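Local structure of alpha-14 giardin (Giardia lamblia, 3CHJ) at residues W189-I192 against F193-T197. The protein binds calcium ions and, in a calcium-dependent way, phosphatidylserine, and may link the phospholipid bilayer to the underlying axoneme in this parasite. Sequence-based numbering, arbitrary orientation.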
loop_
_atom_site.group_PDB
_atom_site.type_symbol
_atom_site.label_atom_id
_atom_site.label_comp_id
_atom_site.label_asym_id
_atom_site.label_seq_id
_atom_site.Cartn_x
_atom_site.Cartn_y
_atom_site.Cartn_z
ATOM N N TRP A 189 4.418 18.093 -12.648
ATOM C CA TRP A 189 4.291 17.205 -11.501
ATOM C C TRP A 189 3.615 15.893 -11.871
ATOM O O TRP A 189 4.022 14.819 -11.421
ATOM C CB TRP A 189 3.500 17.880 -10.397
ATOM C CG TRP A 189 4.254 18.934 -9.609
ATOM C CD1 TRP A 189 3.992 20.274 -9.578
ATOM C CD2 TRP A 189 5.353 18.719 -8.710
ATOM N NE1 TRP A 189 4.846 20.911 -8.703
ATOM C CE2 TRP A 189 5.720 19.985 -8.189
ATOM C CE3 TRP A 189 6.081 17.583 -8.315
ATOM C CZ2 TRP A 189 6.768 20.139 -7.261
ATOM C CZ3 TRP A 189 7.133 17.729 -7.406
ATOM C CH2 TRP A 189 7.473 19.007 -6.893
ATOM N N ILE A 190 2.558 15.983 -12.671
ATOM C CA ILE A 190 1.820 14.779 -13.050
ATOM C C ILE A 190 2.624 13.893 -13.997
ATOM O O ILE A 190 2.688 12.692 -13.821
ATOM C CB ILE A 190 0.418 15.119 -13.626
ATOM C CG1 ILE A 190 -0.395 15.936 -12.613
ATOM C CG2 ILE A 190 -0.329 13.845 -14.041
ATOM C CD1 ILE A 190 -0.637 15.244 -11.257
ATOM N N ARG A 191 3.272 14.504 -14.986
ATOM C CA ARG A 191 4.061 13.731 -15.924
ATOM C C ARG A 191 5.143 12.920 -15.193
ATOM O O ARG A 191 5.296 11.721 -15.413
ATOM C CB ARG A 191 4.668 14.645 -16.997
ATOM C CG ARG A 191 5.533 13.885 -17.983
ATOM C CD ARG A 191 6.034 14.741 -19.156
ATOM N NE ARG A 191 6.905 15.840 -18.745
ATOM C CZ ARG A 191 6.514 17.100 -18.599
ATOM N NH1 ARG A 191 5.259 17.436 -18.837
ATOM N NH2 ARG A 191 7.383 18.025 -18.222
ATOM N N ILE A 192 5.875 13.580 -14.294
ATOM C CA ILE A 192 6.962 12.892 -13.617
ATOM C C ILE A 192 6.413 11.813 -12.684
ATOM O O ILE A 192 6.799 10.637 -12.760
ATOM C CB ILE A 192 7.838 13.875 -12.838
ATOM C CG1 ILE A 192 8.550 14.837 -13.823
ATOM C CG2 ILE A 192 8.862 13.108 -12.015
ATOM C CD1 ILE A 192 9.182 16.051 -13.142
ATOM N N PHE A 193 5.500 12.203 -11.804
ATOM C CA PHE A 193 5.111 11.276 -10.755
ATOM C C PHE A 193 4.138 10.199 -11.208
ATOM O O PHE A 193 4.119 9.093 -10.624
ATOM C CB PHE A 193 4.591 12.034 -9.530
ATOM C CG PHE A 193 5.690 12.666 -8.715
ATOM C CD1 PHE A 193 6.350 13.824 -9.162
ATOM C CD2 PHE A 193 6.094 12.090 -7.503
ATOM C CE1 PHE A 193 7.395 14.385 -8.415
ATOM C CE2 PHE A 193 7.139 12.657 -6.760
ATOM C CZ PHE A 193 7.770 13.788 -7.193
ATOM N N ALA A 194 3.377 10.477 -12.270
ATOM C CA ALA A 194 2.436 9.469 -12.773
ATOM C C ALA A 194 2.987 8.586 -13.883
ATOM O O ALA A 194 2.526 7.447 -14.034
ATOM C CB ALA A 194 1.137 10.110 -13.244
ATOM N N THR A 195 3.934 9.109 -14.678
ATOM C CA THR A 195 4.352 8.405 -15.906
ATOM C C THR A 195 5.819 7.960 -15.968
ATOM O O THR A 195 6.199 7.211 -16.880
ATOM C CB THR A 195 3.976 9.174 -17.219
ATOM O OG1 THR A 195 4.944 10.196 -17.496
ATOM C CG2 THR A 195 2.586 9.792 -17.129
ATOM N N TYR A 196 6.647 8.398 -15.016
ATOM C CA TYR A 196 8.037 7.895 -15.017
ATOM C C TYR A 196 8.102 6.434 -14.584
ATOM O O TYR A 196 7.348 5.980 -13.713
ATOM C CB TYR A 196 8.932 8.715 -14.084
ATOM C CG TYR A 196 9.635 9.885 -14.736
ATOM C CD1 TYR A 196 8.975 10.724 -15.626
ATOM C CD2 TYR A 196 10.978 10.174 -14.414
ATOM C CE1 TYR A 196 9.637 11.824 -16.205
ATOM C CE2 TYR A 196 11.621 11.241 -14.990
ATOM C CZ TYR A 196 10.947 12.056 -15.886
ATOM O OH TYR A 196 11.625 13.127 -16.433
ATOM N N THR A 197 9.003 5.684 -15.206
ATOM C CA THR A 197 9.391 4.392 -14.678
ATOM C C THR A 197 10.202 4.524 -13.388
ATOM O O THR A 197 10.771 5.600 -13.091
ATOM C CB THR A 197 10.254 3.598 -15.697
ATOM O OG1 THR A 197 11.458 4.327 -15.955
ATOM C CG2 THR A 197 9.499 3.409 -17.012
#
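The carbonyl oxygen of Arg191 is gripped twice by Thr195, whose OG1 donates to Arg191 O at 2.6 Å while its backbone N reaches Arg191 O at 3.0 Å from above the carbonyl plane. A chi1 of 82° sets the hydroxyl between backbone N and carbonyl carbon; threonine suits because its short side chain keeps OG1 near the backbone, and OG1 also bonds Arg160. Tyr196 leaves helical geometry, and its N makes the last i to i-4 bond, to Ile192 O at 3.2 Å. The beta branch gives Ile192 two arms: CG2 sits over one face of the Tyr196 ring, 4.2 Å from the centroid and 5° off the normal (CH-pi), while CG1 meets CE1. Tyr196 OH and the Arg191 guanidinium both bind Asp168, on helix 162-177. One turn along from Trp189, Phe193 CE1 meets the indole edge at CE3, 3.5 Å away; the six-membered ring and the Phe193 ring are oblique, planes at 44°. Small Ala194 packs on Ala151, consistent with close approach of helix 144-154. Trp189 NE1 bonds the calcium ligand Glu224, a second-shell role; helix 186-195 of this all-helical annexin fold thus runs from just after the calcium ligand Glu185 to its Thr195-capped C-terminal end.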